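Local atomic coordinates of SusD homolog (Bacteroides thetaiotaomicron VPI-5482, PDB entry 3IHV), a protein that probably binds glycans at the bacterial outer membrane, as a SusD-family relative of the starch-binding protein SusD. Residues A113-A118 against Q184-N189; D168-A173 against T203-T208; L177-D182 against A197-L202. All blocks are in the same frame, centred on the assembly; numbering follows the deposited sequence.

Contact 1: A113-A118 against Q184-N189; sequences ATLYIA and QYRESN
Y185 meets L115 near the base of its side chain: its CB lies 3.7 Å from L115 CD1, and the leucine side chain runs at about a right angle to that of the tyrosine. Y185 CD2, on the ring, lies 4.1 Å from L115 CD1. The ring is also the partner of K111 in a cation-pi interaction one helical turn earlier on helix 107-135. Tyrosine suits this exposed place at the edge of the contact, having apolar carbons for the leucine and an aromatic face that can attract a cation.

R186 follows and turns inward. Its CG rests 3.8 Å from L115 CD1, while R186 NE is 4.0 Å from the same methyl. L115 CG stands beside its own backbone N (chi1 -59°), which sends CD1 out from the helix to lie against both loop residues. Y116 offers its ring edge, with CE1 4.4 Å from R186 CG and the carbon close to the ring plane. The arginine chain then bends at chi3 (-65°), carrying a buried guanidinium to acidic and carbonyl partners: NE forms a salt bridge with D183, and NH1 is held by E119 and by the carbonyl of F193.

N189 closes the segment and lays its CB over one guanidinium face, 3.5 Å above the plane and toward its rim. D183 gathers three loop residues: OD2 takes R186 NE and N189 ND2, and OD1 takes the backbone N of Y185.

The long aliphatic part of R186 thus serves the leucine, and its head serves the acids. The buried charge is balanced by D183 of the loop and E119 of helix 107-135, and the bonds to NE and NH1 probably limit rotation of the guanidinium, fastening this irregular loop to the helix.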
ATOM      1  N   ALA A 113     -10.225 -23.232 -13.487  1.00  4.20           N
ATOM      2  CA  ALA A 113     -11.147 -22.147 -13.797  1.00  4.52           C
ATOM      3  C   ALA A 113     -11.784 -21.572 -12.541  1.00  4.00           C
ATOM      4  O   ALA A 113     -11.889 -20.361 -12.442  1.00  4.93           O
ATOM      5  CB  ALA A 113     -12.216 -22.572 -14.805  1.00  3.70           C
ATOM      6  N   THR A 114     -12.149 -22.410 -11.564  1.00  4.03           N
ATOM      7  CA  THR A 114     -12.721 -21.874 -10.331  1.00  4.54           C
ATOM      8  C   THR A 114     -11.683 -21.048  -9.563  1.00  4.95           C
ATOM      9  O   THR A 114     -11.997 -20.004  -8.998  1.00  4.01           O
ATOM     10  CB  THR A 114     -13.355 -22.958  -9.417  1.00  5.23           C
ATOM     11  OG1 THR A 114     -12.357 -23.873  -8.927  1.00  7.07           O
ATOM     12  CG2 THR A 114     -14.456 -23.708 -10.179  1.00  2.99           C
ATOM     13  N   LEU A 115     -10.446 -21.517  -9.553  1.00  3.78           N
ATOM     14  CA  LEU A 115      -9.383 -20.739  -8.917  1.00  5.16           C
ATOM     15  C   LEU A 115      -9.225 -19.388  -9.624  1.00  4.45           C
ATOM     16  O   LEU A 115      -9.116 -18.346  -8.976  1.00  5.00           O
ATOM     17  CB  LEU A 115      -8.059 -21.508  -8.918  1.00  5.32           C
ATOM     18  CG  LEU A 115      -8.018 -22.858  -8.227  1.00 10.26           C
ATOM     19  CD1 LEU A 115      -6.547 -23.305  -8.026  1.00 10.41           C
ATOM     20  CD2 LEU A 115      -8.773 -22.821  -6.895  1.00 12.43           C
ATOM     21  N   TYR A 116      -9.231 -19.408 -10.952  1.00  4.72           N
ATOM     22  CA  TYR A 116      -9.081 -18.183 -11.724  1.00  4.88           C
ATOM     23  C   TYR A 116     -10.243 -17.224 -11.520  1.00  5.20           C
ATOM     24  O   TYR A 116     -10.019 -16.006 -11.489  1.00  4.83           O
ATOM     25  CB  TYR A 116      -8.858 -18.462 -13.231  1.00  4.57           C
ATOM     26  CG  TYR A 116      -7.709 -19.367 -13.591  1.00  4.91           C
ATOM     27  CD1 TYR A 116      -6.668 -19.628 -12.712  1.00  6.36           C
ATOM     28  CD2 TYR A 116      -7.651 -19.939 -14.841  1.00  7.25           C
ATOM     29  CE1 TYR A 116      -5.648 -20.478 -13.083  1.00  7.10           C
ATOM     30  CE2 TYR A 116      -6.619 -20.732 -15.220  1.00  7.12           C
ATOM     31  CZ  TYR A 116      -5.622 -20.998 -14.341  1.00  8.25           C
ATOM     32  OH  TYR A 116      -4.612 -21.844 -14.755  1.00  8.28           O
ATOM     33  N   ILE A 117     -11.467 -17.763 -11.361  1.00  5.30           N
ATOM     34  CA  ILE A 117     -12.641 -16.974 -11.035  1.00  4.84           C
ATOM     35  C   ILE A 117     -12.405 -16.303  -9.702  1.00  5.46           C
ATOM     36  O   ILE A 117     -12.661 -15.103  -9.545  1.00  6.32           O
ATOM     37  CB  ILE A 117     -13.941 -17.841 -11.014  1.00  4.65           C
ATOM     38  CG1 ILE A 117     -14.332 -18.227 -12.454  1.00  3.91           C
ATOM     39  CG2 ILE A 117     -15.102 -17.093 -10.300  1.00  4.31           C
ATOM     40  CD1 ILE A 117     -15.331 -19.419 -12.563  1.00  5.83           C
ATOM     41  N   ALA A 118     -11.890 -17.069  -8.738  1.00  5.30           N
ATOM     42  CA  ALA A 118     -11.614 -16.535  -7.420  1.00  5.68           C
ATOM     43  C   ALA A 118     -10.574 -15.406  -7.470  1.00  5.18           C
ATOM     44  O   ALA A 118     -10.700 -14.401  -6.759  1.00  6.89           O
ATOM     45  CB  ALA A 118     -11.129 -17.697  -6.478  1.00  5.21           C
ATOM     46  N   GLN A 184      -1.635 -27.514  -5.042  1.00 10.74           N
ATOM     47  CA  GLN A 184      -1.078 -28.438  -6.009  1.00 12.32           C
ATOM     48  C   GLN A 184      -1.896 -28.418  -7.309  1.00 11.17           C
ATOM     49  O   GLN A 184      -1.830 -29.358  -8.082  1.00 11.66           O
ATOM     50  CB  GLN A 184      -0.882 -29.841  -5.406  1.00 13.46           C
ATOM     51  CG  GLN A 184       0.228 -29.812  -4.282  1.00 15.87           C
ATOM     52  CD  GLN A 184       0.689 -31.200  -3.820  1.00 18.84           C
ATOM     53  OE1 GLN A 184       0.490 -32.203  -4.504  1.00 21.45           O
ATOM     54  NE2 GLN A 184       1.324 -31.246  -2.646  1.00 18.29           N
ATOM     55  N   TYR A 185      -2.649 -27.333  -7.549  1.00 10.12           N
ATOM     56  CA  TYR A 185      -3.415 -27.154  -8.808  1.00  9.49           C
ATOM     57  C   TYR A 185      -2.696 -26.235  -9.811  1.00  8.29           C
ATOM     58  O   TYR A 185      -2.529 -26.572 -10.992  1.00  8.45           O
ATOM     59  CB  TYR A 185      -4.790 -26.577  -8.515  1.00 10.03           C
ATOM     60  CG  TYR A 185      -5.566 -27.415  -7.537  1.00 13.37           C
ATOM     61  CD1 TYR A 185      -6.062 -28.647  -7.896  1.00 17.33           C
ATOM     62  CD2 TYR A 185      -5.812 -26.952  -6.252  1.00 18.49           C
ATOM     63  CE1 TYR A 185      -6.774 -29.429  -6.982  1.00 19.64           C
ATOM     64  CE2 TYR A 185      -6.516 -27.713  -5.342  1.00 21.10           C
ATOM     65  CZ  TYR A 185      -6.987 -28.928  -5.702  1.00 21.82           C
ATOM     66  OH  TYR A 185      -7.694 -29.651  -4.765  1.00 29.17           O
ATOM     67  N   ARG A 186      -2.270 -25.081  -9.342  1.00  8.41           N
ATOM     68  CA  ARG A 186      -1.574 -24.104 -10.174  1.00  8.88           C
ATOM     69  C   ARG A 186      -0.057 -24.405 -10.258  1.00 10.37           C
ATOM     70  O   ARG A 186       0.560 -24.742  -9.273  1.00 10.87           O
ATOM     71  CB  ARG A 186      -1.830 -22.702  -9.649  1.00  8.43           C
ATOM     72  CG  ARG A 186      -3.322 -22.266  -9.790  1.00  6.24           C
ATOM     73  CD  ARG A 186      -3.561 -20.909  -9.192  1.00  6.95           C
ATOM     74  NE  ARG A 186      -3.346 -20.945  -7.750  1.00  6.65           N
ATOM     75  CZ  ARG A 186      -3.563 -19.924  -6.935  1.00  8.08           C
ATOM     76  NH1 ARG A 186      -3.995 -18.787  -7.409  1.00  7.41           N
ATOM     77  NH2 ARG A 186      -3.321 -20.036  -5.636  1.00  7.98           N
ATOM     78  N   GLU A 187       0.550 -24.295 -11.426  1.00 12.29           N
ATOM     79  CA  GLU A 187       1.991 -24.595 -11.482  1.00 14.00           C
ATOM     80  C   GLU A 187       2.795 -23.603 -10.648  1.00 13.58           C
ATOM     81  O   GLU A 187       3.804 -23.965 -10.073  1.00 14.77           O
ATOM     82  CB  GLU A 187       2.525 -24.673 -12.906  1.00 15.37           C
ATOM     83  CG  GLU A 187       2.320 -23.456 -13.752  1.00 20.69           C
ATOM     84  CD  GLU A 187       3.113 -23.516 -15.074  1.00 27.49           C
ATOM     85  OE1 GLU A 187       3.934 -24.465 -15.241  1.00 29.61           O
ATOM     86  OE2 GLU A 187       2.910 -22.604 -15.921  1.00 31.88           O
ATOM     87  N   SER A 188       2.316 -22.370 -10.572  1.00 12.21           N
ATOM     88  CA  SER A 188       2.956 -21.324  -9.797  1.00 12.52           C
ATOM     89  C   SER A 188       1.898 -20.357  -9.313  1.00 11.28           C
ATOM     90  O   SER A 188       1.008 -19.993 -10.082  1.00 12.35           O
ATOM     91  CB  SER A 188       3.916 -20.566 -10.718  1.00 12.57           C
ATOM     92  OG  SER A 188       4.334 -19.343 -10.167  1.00 16.91           O
ATOM     93  N   ASN A 189       1.971 -19.936  -8.061  1.00  8.86           N
ATOM     94  CA  ASN A 189       1.060 -18.907  -7.594  1.00  7.85           C
ATOM     95  C   ASN A 189       1.813 -17.659  -7.101  1.00  7.61           C
ATOM     96  O   ASN A 189       1.219 -16.812  -6.448  1.00  5.69           O
ATOM     97  CB  ASN A 189       0.047 -19.449  -6.553  1.00  7.36           C
ATOM     98  CG  ASN A 189       0.714 -20.012  -5.337  1.00  7.97           C
ATOM     99  OD1 ASN A 189       1.566 -19.363  -4.749  1.00  9.04           O
ATOM    100  ND2 ASN A 189       0.303 -21.211  -4.927  1.00  5.64           N
TER

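Contact 2: D168-A173 against T203-T208; sequences DDLLYA and TKVYAT
The carbonyl oxygen of K204, next to the contact residue V205, is gripped twice by T208. T208 OG1 donates to K204 O at 2.8 Å, tilted 30° from the carbonyl plane, and T208 N gives the regular helical bond to K204 O at 3.0 Å from the opposite face. Threonine can thereby occupy a buried position on helix 195-210 with its hydroxyl satisfied by its own helix.

L170 and V205 both point their side chains at the opposite helix and meet through methyls, L170 CD1 lying 3.8 Å from V205 CG2. The valine branch concerned stands beside the backbone N, with CG1 opposite that N (chi1 165°), which turns CG2 to the leucine. Beta-branched valine is short and stiff, and the longer leucine spans the gap between the helices. V205 also packs on Y163 and I166, nearer the start of helix 159-176.

Beside this core, L171 CD2 approaches Y206 OH at 4.2 Å, a loose contact at a more open margin. The tyrosine ring packs against A222, A223 and T226 of helix 219-232. The chemistry is therefore a modest apolar seam between two helices, centred on the L170-V205 meeting, with the Y206 hydroxyl crossing beside it to a hydrogen bond with E167 of the opposite helix.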
ATOM      1  N   ASP A 168     -18.638  -9.836  -0.992  1.00  7.09           N
ATOM      2  CA  ASP A 168     -19.063 -11.037  -1.719  0.50  7.36           C
ATOM      3  C   ASP A 168     -17.913 -11.570  -2.570  1.00  7.20           C
ATOM      4  O   ASP A 168     -17.682 -12.799  -2.653  1.00  6.55           O
ATOM      5  CB  ASP A 168     -20.278 -10.743  -2.597  0.50  8.30           C
ATOM      6  CG  ASP A 168     -21.543 -10.575  -1.788  0.50  9.01           C
ATOM      7  OD1 ASP A 168     -21.552 -11.018  -0.624  0.50 14.17           O
ATOM      8  OD2 ASP A 168     -22.511  -9.990  -2.312  0.50 16.34           O
ATOM      9  N   ASP A 169     -17.228 -10.659  -3.236  1.00  6.31           N
ATOM     10  CA  ASP A 169     -16.067 -11.055  -4.060  1.00  6.86           C
ATOM     11  C   ASP A 169     -14.968 -11.753  -3.224  1.00  7.05           C
ATOM     12  O   ASP A 169     -14.456 -12.845  -3.584  1.00  6.67           O
ATOM     13  CB  ASP A 169     -15.461  -9.866  -4.805  1.00  6.55           C
ATOM     14  CG  ASP A 169     -16.140  -9.557  -6.136  1.00  7.08           C
ATOM     15  OD1 ASP A 169     -16.928 -10.394  -6.652  1.00  8.31           O
ATOM     16  OD2 ASP A 169     -15.886  -8.452  -6.691  1.00  7.72           O
ATOM     17  N   LEU A 170     -14.584 -11.130  -2.104  1.00  7.18           N
ATOM     18  CA  LEU A 170     -13.515 -11.696  -1.288  1.00  7.25           C
ATOM     19  C   LEU A 170     -13.960 -12.981  -0.587  1.00  7.11           C
ATOM     20  O   LEU A 170     -13.151 -13.915  -0.427  1.00  6.20           O
ATOM     21  CB  LEU A 170     -12.969 -10.665  -0.288  1.00  7.01           C
ATOM     22  CG  LEU A 170     -12.292  -9.498  -0.989  1.00  9.62           C
ATOM     23  CD1 LEU A 170     -11.939  -8.377   0.013  1.00  7.10           C
ATOM     24  CD2 LEU A 170     -11.049  -9.964  -1.715  1.00 10.42           C
ATOM     25  N   LEU A 171     -15.219 -13.044  -0.146  1.00  6.63           N
ATOM     26  CA  LEU A 171     -15.723 -14.268   0.487  1.00  6.21           C
ATOM     27  C   LEU A 171     -15.645 -15.455  -0.475  1.00  6.48           C
ATOM     28  O   LEU A 171     -15.257 -16.563  -0.053  1.00  6.06           O
ATOM     29  CB  LEU A 171     -17.147 -14.120   1.062  1.00  6.36           C
ATOM     30  CG  LEU A 171     -17.286 -13.323   2.346  1.00  6.69           C
ATOM     31  CD1 LEU A 171     -18.808 -13.115   2.679  1.00  6.60           C
ATOM     32  CD2 LEU A 171     -16.565 -14.038   3.500  1.00  6.87           C
ATOM     33  N   TYR A 172     -16.003 -15.252  -1.746  1.00  6.62           N
ATOM     34  CA  TYR A 172     -15.842 -16.318  -2.725  1.00  6.01           C
ATOM     35  C   TYR A 172     -14.356 -16.737  -2.848  1.00  5.98           C
ATOM     36  O   TYR A 172     -14.056 -17.917  -2.849  1.00  6.03           O
ATOM     37  CB  TYR A 172     -16.355 -15.880  -4.099  1.00  6.19           C
ATOM     38  CG  TYR A 172     -16.267 -16.945  -5.164  1.00  5.91           C
ATOM     39  CD1 TYR A 172     -15.097 -17.147  -5.883  1.00  6.22           C
ATOM     40  CD2 TYR A 172     -17.378 -17.725  -5.487  1.00 10.08           C
ATOM     41  CE1 TYR A 172     -15.022 -18.111  -6.897  1.00  8.45           C
ATOM     42  CE2 TYR A 172     -17.306 -18.703  -6.494  1.00  8.34           C
ATOM     43  CZ  TYR A 172     -16.134 -18.872  -7.194  1.00 10.27           C
ATOM     44  OH  TYR A 172     -16.066 -19.819  -8.162  1.00 10.07           O
ATOM     45  N   ALA A 173     -13.436 -15.772  -2.908  1.00  6.10           N
ATOM     46  CA  ALA A 173     -11.991 -16.085  -3.037  1.00  6.17           C
ATOM     47  C   ALA A 173     -11.488 -16.824  -1.785  1.00  6.84           C
ATOM     48  O   ALA A 173     -10.712 -17.768  -1.906  1.00  7.26           O
ATOM     49  CB  ALA A 173     -11.172 -14.809  -3.344  1.00  6.38           C
ATOM     50  N   THR A 203     -10.025  -8.924   5.916  1.00  6.56           N
ATOM     51  CA  THR A 203      -9.846  -8.372   7.265  1.00  6.35           C
ATOM     52  C   THR A 203      -9.694  -6.855   7.184  1.00  6.52           C
ATOM     53  O   THR A 203     -10.330  -6.120   7.934  1.00  6.31           O
ATOM     54  CB  THR A 203      -8.587  -8.982   7.937  1.00  6.31           C
ATOM     55  OG1 THR A 203      -8.721 -10.395   8.008  1.00  6.45           O
ATOM     56  CG2 THR A 203      -8.305  -8.396   9.331  1.00  6.43           C
ATOM     57  N   LYS A 204      -8.832  -6.388   6.283  1.00  7.29           N
ATOM     58  CA  LYS A 204      -8.605  -4.936   6.135  1.00  6.86           C
ATOM     59  C   LYS A 204      -9.857  -4.194   5.648  1.00  7.46           C
ATOM     60  O   LYS A 204     -10.136  -3.097   6.071  1.00  6.80           O
ATOM     61  CB  LYS A 204      -7.392  -4.625   5.281  1.00  6.93           C
ATOM     62  CG  LYS A 204      -7.090  -3.118   5.107  1.00  7.15           C
ATOM     63  CD  LYS A 204      -5.776  -2.866   4.390  1.00 10.01           C
ATOM     64  CE  LYS A 204      -4.609  -3.034   5.336  1.00  9.69           C
ATOM     65  NZ  LYS A 204      -3.333  -2.566   4.763  1.00  9.58           N
ATOM     66  N   VAL A 205     -10.585  -4.821   4.739  1.00  7.15           N
ATOM     67  CA  VAL A 205     -11.864  -4.273   4.250  1.00  7.22           C
ATOM     68  C   VAL A 205     -12.840  -4.137   5.368  1.00  6.63           C
ATOM     69  O   VAL A 205     -13.440  -3.079   5.540  1.00  6.46           O
ATOM     70  CB  VAL A 205     -12.417  -5.191   3.119  1.00  5.99           C
ATOM     71  CG1 VAL A 205     -13.921  -4.916   2.811  1.00  7.06           C
ATOM     72  CG2 VAL A 205     -11.514  -5.111   1.875  1.00  6.91           C
ATOM     73  N   TYR A 206     -13.016  -5.191   6.174  1.00  7.03           N
ATOM     74  CA  TYR A 206     -13.924  -5.079   7.297  1.00  5.92           C
ATOM     75  C   TYR A 206     -13.490  -4.033   8.309  1.00  6.74           C
ATOM     76  O   TYR A 206     -14.339  -3.297   8.824  1.00  5.97           O
ATOM     77  CB  TYR A 206     -14.087  -6.404   8.041  1.00  6.05           C
ATOM     78  CG  TYR A 206     -14.904  -7.478   7.334  1.00  5.53           C
ATOM     79  CD1 TYR A 206     -16.178  -7.196   6.833  1.00  5.95           C
ATOM     80  CD2 TYR A 206     -14.504  -8.789   7.359  1.00  4.99           C
ATOM     81  CE1 TYR A 206     -16.948  -8.195   6.207  1.00  5.12           C
ATOM     82  CE2 TYR A 206     -15.277  -9.803   6.795  1.00  5.58           C
ATOM     83  CZ  TYR A 206     -16.514  -9.508   6.253  1.00  6.19           C
ATOM     84  OH  TYR A 206     -17.278 -10.502   5.675  1.00  7.08           O
ATOM     85  N   ALA A 207     -12.195  -3.978   8.618  1.00  6.42           N
ATOM     86  CA  ALA A 207     -11.705  -2.972   9.583  1.00  6.82           C
ATOM     87  C   ALA A 207     -12.006  -1.542   9.084  1.00  7.36           C
ATOM     88  O   ALA A 207     -12.394  -0.676   9.865  1.00  8.47           O
ATOM     89  CB  ALA A 207     -10.177  -3.155   9.819  1.00  6.94           C
ATOM     90  N   THR A 208     -11.839  -1.312   7.790  1.00  7.48           N
ATOM     91  CA  THR A 208     -12.033   0.031   7.203  1.00  7.30           C
ATOM     92  C   THR A 208     -13.540   0.367   7.212  1.00  7.66           C
ATOM     93  O   THR A 208     -13.944   1.476   7.573  1.00  7.65           O
ATOM     94  CB  THR A 208     -11.409   0.140   5.802  1.00  8.21           C
ATOM     95  OG1 THR A 208     -10.020  -0.291   5.830  1.00  7.29           O
ATOM     96  CG2 THR A 208     -11.546   1.587   5.248  1.00  5.86           C
TER

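Contact 3: L177-D182 against A197-L202; sequences LPYATD and AALGLL
Van der Waals packing carries the contact, including one touch by a hydroxyl oxygen. Y179 and L199 lie at about a right angle, and the end of the tyrosine makes the closest approach: L199 CD1 is 3.4 Å from Y179 OH and 4.1 Å from Y179 CZ. Y179 CG sits beside its backbone N (chi1 -76°), and the length of the ring then spans the distance to the helix. A second, looser touch joins L177 CD1 to A198 CB at 4.4 Å; alanine suits that place because its short side chain lets the incoming leucine approach the helix.

Hydrogen bonds shape the ends of the contact. D182 N bonds to Y179 O at 3.0 Å, turning the chain just after the tyrosine. L177 O accepts from the side chain of K195, and P178 is joined to K195 through the backbone, so the chain leaving one helix is tied to the start of the next.

L177 is the first residue to leave helical geometry after helix 159-176, and it also packs on A118 and E119 of helix 107-135. At the other end of the contact, Y179 and L199 both touch L230 of helix 219-232. The contact thus sits among four helices, consistent with the TPR-like helical part of SusD proteins.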
ATOM      1  N   LEU A 177     -10.042 -20.433  -3.075  1.00  6.11           N
ATOM      2  CA  LEU A 177      -8.584 -20.477  -3.239  1.00  6.50           C
ATOM      3  C   LEU A 177      -7.898 -21.379  -2.228  1.00  6.16           C
ATOM      4  O   LEU A 177      -8.290 -21.423  -1.091  1.00  6.48           O
ATOM      5  CB  LEU A 177      -7.989 -19.067  -3.162  1.00  6.47           C
ATOM      6  CG  LEU A 177      -8.377 -18.135  -4.317  1.00  5.37           C
ATOM      7  CD1 LEU A 177      -7.985 -16.718  -3.951  1.00  7.55           C
ATOM      8  CD2 LEU A 177      -7.720 -18.551  -5.659  1.00  7.72           C
ATOM      9  N   PRO A 178      -6.874 -22.115  -2.660  1.00  6.70           N
ATOM     10  CA  PRO A 178      -6.094 -22.842  -1.660  1.00  6.66           C
ATOM     11  C   PRO A 178      -5.141 -21.846  -1.002  1.00  6.02           C
ATOM     12  O   PRO A 178      -4.921 -20.765  -1.528  1.00  5.79           O
ATOM     13  CB  PRO A 178      -5.250 -23.789  -2.512  1.00  6.67           C
ATOM     14  CG  PRO A 178      -5.042 -23.021  -3.798  1.00  7.51           C
ATOM     15  CD  PRO A 178      -6.368 -22.322  -4.020  1.00  7.70           C
ATOM     16  N   TYR A 179      -4.586 -22.205   0.143  1.00  6.25           N
ATOM     17  CA  TYR A 179      -3.483 -21.436   0.705  1.00  5.62           C
ATOM     18  C   TYR A 179      -2.311 -21.624  -0.254  1.00  5.81           C
ATOM     19  O   TYR A 179      -2.179 -22.684  -0.920  1.00  5.43           O
ATOM     20  CB  TYR A 179      -3.088 -21.916   2.103  1.00  5.51           C
ATOM     21  CG  TYR A 179      -4.045 -21.489   3.167  1.00  3.69           C
ATOM     22  CD1 TYR A 179      -3.977 -20.213   3.701  1.00  6.51           C
ATOM     23  CD2 TYR A 179      -5.010 -22.353   3.664  1.00  7.13           C
ATOM     24  CE1 TYR A 179      -4.858 -19.805   4.681  1.00  6.90           C
ATOM     25  CE2 TYR A 179      -5.898 -21.938   4.663  1.00  4.97           C
ATOM     26  CZ  TYR A 179      -5.805 -20.657   5.154  1.00  7.57           C
ATOM     27  OH  TYR A 179      -6.668 -20.220   6.147  1.00  9.49           O
ATOM     28  N   ALA A 180      -1.482 -20.585  -0.349  1.00  5.61           N
ATOM     29  CA  ALA A 180      -0.338 -20.583  -1.269  1.00  5.75           C
ATOM     30  C   ALA A 180       0.540 -21.835  -1.168  1.00  7.80           C
ATOM     31  O   ALA A 180       0.920 -22.381  -2.193  1.00  8.33           O
ATOM     32  CB  ALA A 180       0.521 -19.312  -1.081  1.00  5.42           C
ATOM     33  N   THR A 181       0.842 -22.285   0.039  1.00  7.76           N
ATOM     34  CA  THR A 181       1.719 -23.447   0.238  1.00  9.88           C
ATOM     35  C   THR A 181       1.008 -24.812   0.134  1.00 10.55           C
ATOM     36  O   THR A 181       1.658 -25.855   0.157  1.00 10.88           O
ATOM     37  CB  THR A 181       2.407 -23.316   1.617  1.00 10.50           C
ATOM     38  OG1 THR A 181       1.401 -23.193   2.633  1.00  9.10           O
ATOM     39  CG2 THR A 181       3.291 -22.031   1.634  1.00 10.15           C
ATOM     40  N   ASP A 182      -0.313 -24.809   0.017  1.00 10.11           N
ATOM     41  CA  ASP A 182      -1.099 -26.031  -0.085  1.00 11.61           C
ATOM     42  C   ASP A 182      -1.454 -26.353  -1.543  1.00 11.71           C
ATOM     43  O   ASP A 182      -1.863 -27.475  -1.867  1.00 14.12           O
ATOM     44  CB  ASP A 182      -2.474 -25.855   0.572  1.00 12.10           C
ATOM     45  CG  ASP A 182      -2.478 -25.925   2.094  1.00 16.34           C
ATOM     46  OD1 ASP A 182      -1.557 -26.476   2.693  1.00 19.26           O
ATOM     47  OD2 ASP A 182      -3.497 -25.457   2.713  1.00 16.37           O
ATOM     48  N   ALA A 197      -4.118 -14.267   1.233  1.00  6.16           N
ATOM     49  CA  ALA A 197      -4.309 -12.911   0.766  1.00  5.87           C
ATOM     50  C   ALA A 197      -5.761 -12.517   0.750  1.00  6.95           C
ATOM     51  O   ALA A 197      -6.086 -11.372   1.059  1.00  9.66           O
ATOM     52  CB  ALA A 197      -3.718 -12.718  -0.633  1.00  5.88           C
ATOM     53  N   ALA A 198      -6.635 -13.423   0.332  1.00  5.94           N
ATOM     54  CA  ALA A 198      -8.063 -13.138   0.347  1.00  6.05           C
ATOM     55  C   ALA A 198      -8.547 -12.880   1.762  1.00  5.43           C
ATOM     56  O   ALA A 198      -9.282 -11.902   1.995  1.00  5.07           O
ATOM     57  CB  ALA A 198      -8.894 -14.310  -0.326  1.00  5.48           C
ATOM     58  N   LEU A 199      -8.142 -13.714   2.712  1.00  5.79           N
ATOM     59  CA  LEU A 199      -8.578 -13.523   4.103  1.00  5.90           C
ATOM     60  C   LEU A 199      -7.948 -12.254   4.682  1.00  5.92           C
ATOM     61  O   LEU A 199      -8.596 -11.511   5.401  1.00  5.72           O
ATOM     62  CB  LEU A 199      -8.167 -14.702   4.973  1.00  5.91           C
ATOM     63  CG  LEU A 199      -8.863 -16.048   4.773  1.00  6.47           C
ATOM     64  CD1 LEU A 199      -7.985 -17.220   5.318  1.00  3.98           C
ATOM     65  CD2 LEU A 199     -10.233 -15.994   5.432  1.00  5.33           C
ATOM     66  N   GLY A 200      -6.671 -12.040   4.379  1.00  6.48           N
ATOM     67  CA  GLY A 200      -6.000 -10.821   4.876  1.00  6.28           C
ATOM     68  C   GLY A 200      -6.641  -9.540   4.371  1.00  7.39           C
ATOM     69  O   GLY A 200      -6.908  -8.581   5.145  1.00  6.38           O
ATOM     70  N   LEU A 201      -6.912  -9.506   3.062  1.00  6.48           N
ATOM     71  CA  LEU A 201      -7.519  -8.323   2.487  1.00  5.97           C
ATOM     72  C   LEU A 201      -8.936  -8.119   3.026  1.00  5.69           C
ATOM     73  O   LEU A 201      -9.311  -6.994   3.327  1.00  5.73           O
ATOM     74  CB  LEU A 201      -7.502  -8.383   0.955  1.00  6.97           C
ATOM     75  CG  LEU A 201      -8.106  -7.150   0.261  1.00  6.73           C
ATOM     76  CD1 LEU A 201      -7.361  -5.899   0.642  1.00  7.41           C
ATOM     77  CD2 LEU A 201      -8.089  -7.358  -1.247  1.00 10.68           C
ATOM     78  N   LEU A 202      -9.699  -9.192   3.165  1.00  5.64           N
ATOM     79  CA  LEU A 202     -11.060  -9.092   3.706  1.00  5.97           C
ATOM     80  C   LEU A 202     -11.027  -8.538   5.140  1.00  6.53           C
ATOM     81  O   LEU A 202     -11.889  -7.754   5.516  1.00  6.40           O
ATOM     82  CB  LEU A 202     -11.785 -10.426   3.624  1.00  6.69           C
ATOM     83  CG  LEU A 202     -13.235 -10.401   4.084  1.00  5.53           C
ATOM     84  CD1 LEU A 202     -14.030  -9.295   3.366  1.00  8.66           C
ATOM     85  CD2 LEU A 202     -13.903 -11.795   3.937  1.00  7.34           C
TER

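How the contacts relate
All three contacts are mainly buried, but contact 1 lies farthest out, its centre about 24 Å from the centre of the chain, against about 16 Å for contact 2 and 18 Å for contact 3. Contacts 2 and 3 share helix 195-210, and L171 CD2 meets L202 CD2 between them at 3.5 Å. Contacts 1 and 3 share the loop that joins helices 159-176 and 195-210, and a probable hydrogen bond from N189 ND2 to A180 O, at 3.0 Å, links them. All three interfaces touch by van der Waals packing; contact 1 differs in having a buried arginine whose head is held by acids just outside its segments.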